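Local coordinates for PFC0360w protein (Plasmodium falciparum, PDB 3NI8), which probably activates the ATPase of the chaperone Hsp90, at residues L116-I121 with N138-N143; E85-R90 with D96-T101; G61-F66 with G72-I77. All blocks are in the same frame, centred on the assembly; numbering follows the deposited sequence.

Contact 1. Residues L116-I121 with N138-N143; sequences LTHNNI and NGWTQN
Trp140 of helix 132-150 meets two side chains of strand 116-119 at once: Leu116 lies over a face of its indole and His118 takes up its N-H. Trp140 CA is still 9.1 Å from Leu116 CA, so the contact is made by side chains alone. From CB, which leaves the helix in the direction of the strand, CG is set anti to the carbonyl carbon (chi1 -65°), and the ring system projects from there to the sheet. On the pyrrole side, CD1 passes 3.9 Å from His118 ND1. The next atom, NE1, gives its hydrogen to that same His118 ND1 at 3.0 Å, with an N-H...N angle of 159°. The acceptor lies close to the indole plane, whereas the donor is tilted somewhat from the imidazole plane. The two rings meet rim to rim and are steeply inclined to each other. CD2 and CE3 come under Leu116 CD1, the closest approach being 3.6 Å from CE3 to that methyl. Around the rest of the benzene ring, CZ3, CH2 and CZ2 also lie within 4.0 Å of Leu116 CD1, which stands 3.5 Å from the six-membered centroid and 8° off its normal, a CH-pi contact. Because ND1 accepts from the indole and NE2 is hydrogen-bonded to Ser98 OG, both nitrogens of the buried His118 are engaged, which should hold the ring's rotation. Helix 132-150 thus packs across the sheet in the manner of a helix-grip fold: Val100 of strand 98-106 and Ile23 of strand 21-27 touch the same indole, and Phe38 of helix 31-39 reaches both Trp140 and Leu116.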
# COMPACT_ATOMS: atom_id res chain seq x y z
N LEU A 116 -6.45 -5.66 1.33
CA LEU A 116 -6.08 -4.31 1.68
C LEU A 116 -7.29 -3.46 2.17
O LEU A 116 -8.30 -3.32 1.45
CB LEU A 116 -5.34 -3.63 0.52
CG LEU A 116 -4.67 -2.28 0.84
CD1 LEU A 116 -3.54 -2.04 -0.12
CD2 LEU A 116 -5.65 -1.09 0.79
N THR A 117 -7.16 -2.90 3.38
CA THR A 117 -8.16 -1.98 3.94
C THR A 117 -7.60 -0.56 4.07
O THR A 117 -6.58 -0.34 4.74
CB THR A 117 -8.69 -2.43 5.34
OG1 THR A 117 -8.94 -3.83 5.34
CG2 THR A 117 -9.99 -1.72 5.66
N HIS A 118 -8.30 0.40 3.47
CA HIS A 118 -7.89 1.79 3.53
C HIS A 118 -9.00 2.58 4.24
O HIS A 118 -10.10 2.72 3.69
CB HIS A 118 -7.63 2.30 2.10
CG HIS A 118 -6.69 3.46 2.02
ND1 HIS A 118 -5.91 3.69 0.90
CD2 HIS A 118 -6.38 4.45 2.90
CE1 HIS A 118 -5.17 4.76 1.10
NE2 HIS A 118 -5.43 5.24 2.31
N ASN A 119 -8.73 3.02 5.48
CA ASN A 119 -9.69 3.74 6.34
C ASN A 119 -9.27 5.19 6.52
O ASN A 119 -8.12 5.54 6.26
CB ASN A 119 -9.75 3.16 7.77
CG ASN A 119 -10.22 1.72 7.82
OD1 ASN A 119 -9.50 0.86 8.33
ND2 ASN A 119 -11.41 1.44 7.30
N ASN A 120 -10.19 6.00 7.04
CA ASN A 120 -9.86 7.34 7.55
C ASN A 120 -9.29 8.22 6.47
O ASN A 120 -8.34 8.98 6.72
CB ASN A 120 -8.88 7.27 8.74
CG ASN A 120 -9.50 6.70 10.02
OD1 ASN A 120 -10.69 6.39 10.07
ND2 ASN A 120 -8.68 6.55 11.05
N ILE A 121 -9.84 8.07 5.27
CA ILE A 121 -9.51 8.90 4.12
C ILE A 121 -10.28 10.23 4.22
O ILE A 121 -11.51 10.22 4.28
CB ILE A 121 -9.89 8.16 2.77
CG1 ILE A 121 -9.10 6.85 2.62
CG2 ILE A 121 -9.65 9.05 1.56
CD1 ILE A 121 -9.74 5.83 1.69
N ASN A 138 -7.96 4.13 -7.22
CA ASN A 138 -7.28 4.00 -8.51
C ASN A 138 -5.77 3.80 -8.35
O ASN A 138 -5.18 3.01 -9.06
CB ASN A 138 -7.54 5.22 -9.43
CG ASN A 138 -9.00 5.35 -9.86
OD1 ASN A 138 -9.82 4.46 -9.64
ND2 ASN A 138 -9.32 6.49 -10.46
N GLY A 139 -5.15 4.51 -7.40
CA GLY A 139 -3.74 4.27 -7.05
C GLY A 139 -3.40 2.80 -6.75
O GLY A 139 -2.37 2.28 -7.19
N TRP A 140 -4.26 2.12 -5.99
CA TRP A 140 -4.02 0.73 -5.66
C TRP A 140 -4.35 -0.20 -6.83
O TRP A 140 -3.52 -1.03 -7.20
CB TRP A 140 -4.79 0.29 -4.41
CG TRP A 140 -4.37 0.97 -3.13
CD1 TRP A 140 -5.11 1.85 -2.39
CD2 TRP A 140 -3.12 0.80 -2.42
NE1 TRP A 140 -4.40 2.24 -1.27
CE2 TRP A 140 -3.19 1.62 -1.25
CE3 TRP A 140 -1.97 0.04 -2.65
CZ2 TRP A 140 -2.14 1.70 -0.33
CZ3 TRP A 140 -0.93 0.12 -1.73
CH2 TRP A 140 -1.03 0.94 -0.57
N THR A 141 -5.54 -0.07 -7.41
CA THR A 141 -5.97 -1.00 -8.45
C THR A 141 -5.14 -0.83 -9.75
O THR A 141 -4.68 -1.81 -10.31
CB THR A 141 -7.51 -0.90 -8.74
OG1 THR A 141 -7.82 0.39 -9.31
CG2 THR A 141 -8.34 -1.11 -7.44
N GLN A 142 -4.91 0.42 -10.16
CA GLN A 142 -4.40 0.75 -11.50
C GLN A 142 -2.89 0.78 -11.58
O GLN A 142 -2.32 0.55 -12.65
CB GLN A 142 -4.99 2.09 -12.03
CG GLN A 142 -6.54 2.17 -12.15
CD GLN A 142 -7.16 0.90 -12.74
OE1 GLN A 142 -6.85 0.51 -13.87
NE2 GLN A 142 -8.01 0.24 -11.97
N ASN A 143 -2.22 1.07 -10.47
CA ASN A 143 -0.76 1.17 -10.47
C ASN A 143 -0.14 0.09 -9.60
O ASN A 143 0.42 -0.89 -10.10
CB ASN A 143 -0.25 2.55 -9.97
CG ASN A 143 -0.97 3.77 -10.59
OD1 ASN A 143 -1.02 4.86 -9.95
ND2 ASN A 143 -1.51 3.62 -11.80

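Contact 2. Residues E85-R90 with D96-T101; sequences EKWKFR and DYSTVT. With IPA (isopropyl alcohol), chain B.
Tyr97 lays its ring between two lysine chains: Lys88 CD is 3.7 Å from the ring centroid over one face, and Lys86 CE is 4.0 Å from it over the opposite face. Lys88 bends at chi3 (-70°), and its NZ bonds to Asp96 O at 2.7 Å while remaining over the tyrosine ring in a cation-pi contact; Asn93 O is the main acceptor of this ammonium. The NZ of Lys86 is too far from the ring for more than a weak attraction and has its salt bridge with Glu73. These residues belong to the beta hairpin of strands 82-89 and 98-106, in which Glu85-Val100 and Trp87-Ser98 are antiparallel hydrogen-bonded pairs and Lys86-Thr99 is the non-hydrogen-bonded pair between them. Trp87 O accepts from Ser98 N at 2.8 Å and from Ser98 OG at 2.7 Å, the two donors arriving from opposite faces of the carbonyl plane. On the face carrying Glu85, Trp87, Ser98 and Val100, the CG2 of Val100 sits over the Trp87 indole, 3.7 Å from its CG. Glu85, extended beyond CG, carries OE2 to within 2.6 Å of O2 of an isopropanol, probably from the crystallisation liquor, whose hydroxyl also bonds Phe38 O.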
# COMPACT_ATOMS: atom_id res chain seq x y z
N GLU A 85 -0.16 0.99 8.59
CA GLU A 85 0.56 2.23 8.27
C GLU A 85 -0.30 3.44 8.54
O GLU A 85 -1.51 3.37 8.36
CB GLU A 85 0.92 2.26 6.77
CG GLU A 85 1.79 1.08 6.34
CD GLU A 85 1.94 0.97 4.85
OE1 GLU A 85 1.31 1.73 4.08
OE2 GLU A 85 2.71 0.09 4.43
N LYS A 86 0.33 4.54 8.98
CA LYS A 86 -0.17 5.90 8.67
C LYS A 86 0.26 6.18 7.22
O LYS A 86 1.33 5.76 6.80
CB LYS A 86 0.45 6.95 9.58
CG LYS A 86 0.37 6.66 11.09
CD LYS A 86 -0.09 7.90 11.88
CE LYS A 86 0.97 9.00 11.92
NZ LYS A 86 2.17 8.49 12.64
N TRP A 87 -0.57 6.89 6.47
CA TRP A 87 -0.42 6.98 5.02
C TRP A 87 -1.15 8.22 4.52
O TRP A 87 -2.36 8.38 4.76
CB TRP A 87 -1.06 5.73 4.39
CG TRP A 87 -0.80 5.46 2.91
CD1 TRP A 87 0.05 4.51 2.39
CD2 TRP A 87 -1.44 6.09 1.78
NE1 TRP A 87 -0.01 4.52 1.01
CE2 TRP A 87 -0.91 5.47 0.61
CE3 TRP A 87 -2.39 7.11 1.64
CZ2 TRP A 87 -1.31 5.85 -0.70
CZ3 TRP A 87 -2.79 7.49 0.35
CH2 TRP A 87 -2.25 6.85 -0.81
N LYS A 88 -0.44 9.08 3.80
CA LYS A 88 -1.07 10.24 3.16
C LYS A 88 -0.42 10.57 1.81
O LYS A 88 0.71 10.15 1.56
CB LYS A 88 -1.04 11.48 4.09
CG LYS A 88 0.37 12.04 4.32
CD LYS A 88 0.45 13.10 5.42
CE LYS A 88 -0.21 14.40 5.02
NZ LYS A 88 -0.84 15.02 6.22
N PHE A 89 -1.16 11.26 0.95
CA PHE A 89 -0.57 12.03 -0.15
C PHE A 89 -0.10 13.34 0.49
O PHE A 89 -0.74 13.84 1.42
CB PHE A 89 -1.60 12.35 -1.21
CG PHE A 89 -1.96 11.20 -2.11
CD1 PHE A 89 -1.13 10.85 -3.19
CD2 PHE A 89 -3.15 10.52 -1.94
CE1 PHE A 89 -1.47 9.80 -4.04
CE2 PHE A 89 -3.52 9.46 -2.79
CZ PHE A 89 -2.68 9.09 -3.83
N ARG A 90 1.00 13.90 -0.00
CA ARG A 90 1.54 15.09 0.64
C ARG A 90 0.65 16.32 0.50
O ARG A 90 0.86 17.31 1.18
CB ARG A 90 2.97 15.39 0.20
CG ARG A 90 3.15 15.94 -1.17
CD ARG A 90 4.64 16.10 -1.43
NE ARG A 90 4.91 16.84 -2.65
CZ ARG A 90 5.72 17.90 -2.72
NH1 ARG A 90 6.37 18.33 -1.63
NH2 ARG A 90 5.89 18.52 -3.89
N ASP A 96 -3.98 15.50 8.48
CA ASP A 96 -4.68 14.30 7.99
C ASP A 96 -3.76 13.12 7.62
O ASP A 96 -2.75 13.28 6.93
CB ASP A 96 -5.64 14.65 6.86
CG ASP A 96 -6.80 15.53 7.34
OD1 ASP A 96 -6.95 15.73 8.57
OD2 ASP A 96 -7.58 16.01 6.49
N TYR A 97 -4.09 11.94 8.15
CA TYR A 97 -3.39 10.70 7.87
C TYR A 97 -4.43 9.59 7.76
O TYR A 97 -5.24 9.42 8.66
CB TYR A 97 -2.43 10.35 9.01
CG TYR A 97 -0.99 10.76 8.78
CD1 TYR A 97 -0.15 10.02 7.93
CD2 TYR A 97 -0.46 11.89 9.42
CE1 TYR A 97 1.19 10.39 7.71
CE2 TYR A 97 0.89 12.28 9.20
CZ TYR A 97 1.70 11.51 8.36
OH TYR A 97 3.02 11.88 8.15
N SER A 98 -4.41 8.84 6.67
CA SER A 98 -5.28 7.68 6.57
C SER A 98 -4.60 6.47 7.23
O SER A 98 -3.45 6.55 7.67
CB SER A 98 -5.66 7.41 5.11
OG SER A 98 -4.55 6.90 4.41
N THR A 99 -5.31 5.35 7.28
CA THR A 99 -4.77 4.11 7.82
C THR A 99 -4.86 3.06 6.74
O THR A 99 -5.94 2.80 6.19
CB THR A 99 -5.58 3.63 9.03
OG1 THR A 99 -5.57 4.65 10.03
CG2 THR A 99 -5.03 2.36 9.61
N VAL A 100 -3.71 2.45 6.44
CA VAL A 100 -3.68 1.32 5.53
C VAL A 100 -3.31 0.06 6.32
O VAL A 100 -2.33 0.03 7.06
CB VAL A 100 -2.70 1.55 4.34
CG1 VAL A 100 -2.56 0.25 3.49
CG2 VAL A 100 -3.17 2.71 3.46
N THR A 101 -4.13 -0.97 6.17
CA THR A 101 -3.85 -2.27 6.78
C THR A 101 -3.77 -3.28 5.65
O THR A 101 -4.64 -3.29 4.76
CB THR A 101 -5.00 -2.68 7.72
OG1 THR A 101 -5.17 -1.68 8.74
CG2 THR A 101 -4.73 -4.04 8.35
C1 IPA B . 5.05 1.23 1.65
C2 IPA B . 3.57 0.82 1.68
C3 IPA B . 2.79 1.11 0.40
O2 IPA B . 3.46 -0.53 2.05

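Contact 3. Residues G61-F66 with G72-I77; sequences GKFSLF and GEFTEI
The beta hairpin of strands 62-65 and 70-78 joins these residues, with Lys62-Glu73 as an antiparallel non-hydrogen-bonded pair and Phe63-Gly72 as the hydrogen-bonded pair beside it. Three backbone bonds establish the register. Phe74 N donates to Gly61 O at 2.9 Å. Phe63 N reaches Gly72 O at 3.1 Å, and Gly72 N returns a bond to Phe63 O. The CA of Lys62 and the CA of Glu73 are only 4.3 Å apart, and the CA hydrogens add C-H...O contacts to Gly72 O and Gly61 O respectively.

Phe63 carries the side-chain part. Its CG stands between the backbone N and the carbonyl carbon (chi1 67°), which folds the ring across the partner strand and over the backbone of Gly72, on a side where that backbone carries no side chain. Gly72 CA lies 3.7 Å from the ring centroid, 21° off the normal, as a CH-pi contact. Phe74 approaches from farther along its strand and presents a face to Phe63 CD2, which is 3.9 Å from Phe74 CZ. The two ring planes are inclined at 41°, an oblique pairing. Glu85 of strand 82-89 touches both rings, while Glu73, on the other side of the sheet, is paired with Lys86.

Chemically, the hairpin combines polar pairing along the backbone with apolar contact on one side: the glycine lets an aromatic ring lie directly on the main chain, where Gly72 CA supplies the C-H...pi attraction, and the two phenylalanine rings cohere by dispersion in plain apolar packing.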
# COMPACT_ATOMS: atom_id res chain seq x y z
N GLY A 61 8.89 3.78 11.81
CA GLY A 61 9.78 4.09 10.69
C GLY A 61 8.99 4.74 9.57
O GLY A 61 7.84 4.38 9.30
N LYS A 62 9.62 5.71 8.91
CA LYS A 62 8.97 6.42 7.83
C LYS A 62 9.11 5.69 6.50
O LYS A 62 9.94 4.79 6.34
CB LYS A 62 9.51 7.86 7.72
CG LYS A 62 8.92 8.79 8.77
CD LYS A 62 9.77 10.04 8.90
CE LYS A 62 9.10 11.13 9.76
NZ LYS A 62 10.08 12.27 9.90
N PHE A 63 8.23 6.07 5.59
CA PHE A 63 8.34 5.68 4.20
C PHE A 63 7.86 6.79 3.31
O PHE A 63 7.08 7.65 3.72
CB PHE A 63 7.65 4.33 3.89
CG PHE A 63 6.15 4.34 4.01
CD1 PHE A 63 5.35 4.72 2.93
CD2 PHE A 63 5.53 3.92 5.18
CE1 PHE A 63 3.95 4.72 3.03
CE2 PHE A 63 4.15 3.90 5.29
CZ PHE A 63 3.36 4.30 4.22
N SER A 64 8.32 6.74 2.07
CA SER A 64 8.02 7.74 1.06
C SER A 64 8.01 7.06 -0.30
O SER A 64 8.91 6.26 -0.61
CB SER A 64 9.08 8.83 1.08
OG SER A 64 9.27 9.37 -0.20
N LEU A 65 6.98 7.34 -1.09
CA LEU A 65 6.88 6.86 -2.46
C LEU A 65 6.80 8.06 -3.41
O LEU A 65 6.27 9.12 -3.03
CB LEU A 65 5.62 6.02 -2.62
CG LEU A 65 5.62 4.49 -2.45
CD1 LEU A 65 6.66 3.98 -1.47
CD2 LEU A 65 4.23 4.05 -2.02
N PHE A 66 7.28 7.87 -4.65
CA PHE A 66 7.25 8.88 -5.71
C PHE A 66 7.84 10.23 -5.24
O PHE A 66 7.17 11.26 -5.32
CB PHE A 66 5.82 9.09 -6.27
CG PHE A 66 5.22 7.88 -6.95
CD1 PHE A 66 5.59 7.52 -8.25
CD2 PHE A 66 4.25 7.11 -6.31
CE1 PHE A 66 5.02 6.40 -8.89
CE2 PHE A 66 3.67 5.97 -6.95
CZ PHE A 66 4.06 5.64 -8.24
N GLY A 72 4.23 8.16 4.76
CA GLY A 72 3.61 7.40 5.80
C GLY A 72 4.62 6.95 6.82
O GLY A 72 5.74 7.46 6.88
N GLU A 73 4.20 6.00 7.62
CA GLU A 73 4.92 5.53 8.78
C GLU A 73 4.34 4.15 9.15
O GLU A 73 3.13 3.96 9.21
CB GLU A 73 4.73 6.52 9.92
CG GLU A 73 5.13 6.01 11.31
CD GLU A 73 4.90 7.05 12.40
OE1 GLU A 73 4.89 6.66 13.61
OE2 GLU A 73 4.73 8.25 12.06
N PHE A 74 5.24 3.19 9.32
CA PHE A 74 4.86 1.85 9.77
C PHE A 74 4.48 1.87 11.23
O PHE A 74 5.22 2.40 12.06
CB PHE A 74 6.02 0.86 9.55
CG PHE A 74 6.47 0.74 8.10
CD1 PHE A 74 5.66 0.12 7.16
CD2 PHE A 74 7.72 1.23 7.70
CE1 PHE A 74 6.08 -0.01 5.82
CE2 PHE A 74 8.15 1.11 6.36
CZ PHE A 74 7.33 0.48 5.42
N THR A 75 3.33 1.29 11.56
CA THR A 75 2.83 1.30 12.95
C THR A 75 2.66 -0.11 13.49
O THR A 75 2.51 -0.29 14.70
CB THR A 75 1.53 2.13 13.13
OG1 THR A 75 0.44 1.50 12.46
CG2 THR A 75 1.68 3.55 12.58
N GLU A 76 2.71 -1.10 12.60
CA GLU A 76 2.69 -2.51 12.99
C GLU A 76 3.31 -3.38 11.89
O GLU A 76 2.88 -3.37 10.72
CB GLU A 76 1.26 -2.99 13.28
CG GLU A 76 1.21 -4.36 14.02
CD GLU A 76 -0.16 -5.05 13.99
OE1 GLU A 76 -1.21 -4.40 14.19
OE2 GLU A 76 -0.18 -6.28 13.75
N ILE A 77 4.33 -4.13 12.27
CA ILE A 77 5.00 -5.05 11.34
C ILE A 77 5.00 -6.44 11.92
O ILE A 77 5.86 -6.77 12.74
CB ILE A 77 6.44 -4.63 11.00
CG1 ILE A 77 6.45 -3.26 10.30
CG2 ILE A 77 7.06 -5.67 10.07
CD1 ILE A 77 7.74 -2.53 10.44

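Along the chain contacts 3, 2 and 1 follow in series. All reach one antiparallel sheet with strand order 111-119, 98-106, 82-89, 70-78, 62-65. Contacts 2 and 3, centres about 9 Å apart, touch through Lys86-Glu73 and Glu85-Phe63. Contacts 1 and 2, centres about 10 Å apart, join at His118 and Ser98. Contacts 1 and 3, with centres about 15 Å apart, do not touch. One isopropanol, probably from crystallisation, bonds Glu85 of contact 2 and lies about 4 Å from the Trp140 and Phe63 side chains of contacts 1 and 3, perhaps marking a pocket. Two hairpins thus build adjoining parts of the sheet, and contact 1 fastens helix 132-150 to it, consistent with an SRPBCC-type fold.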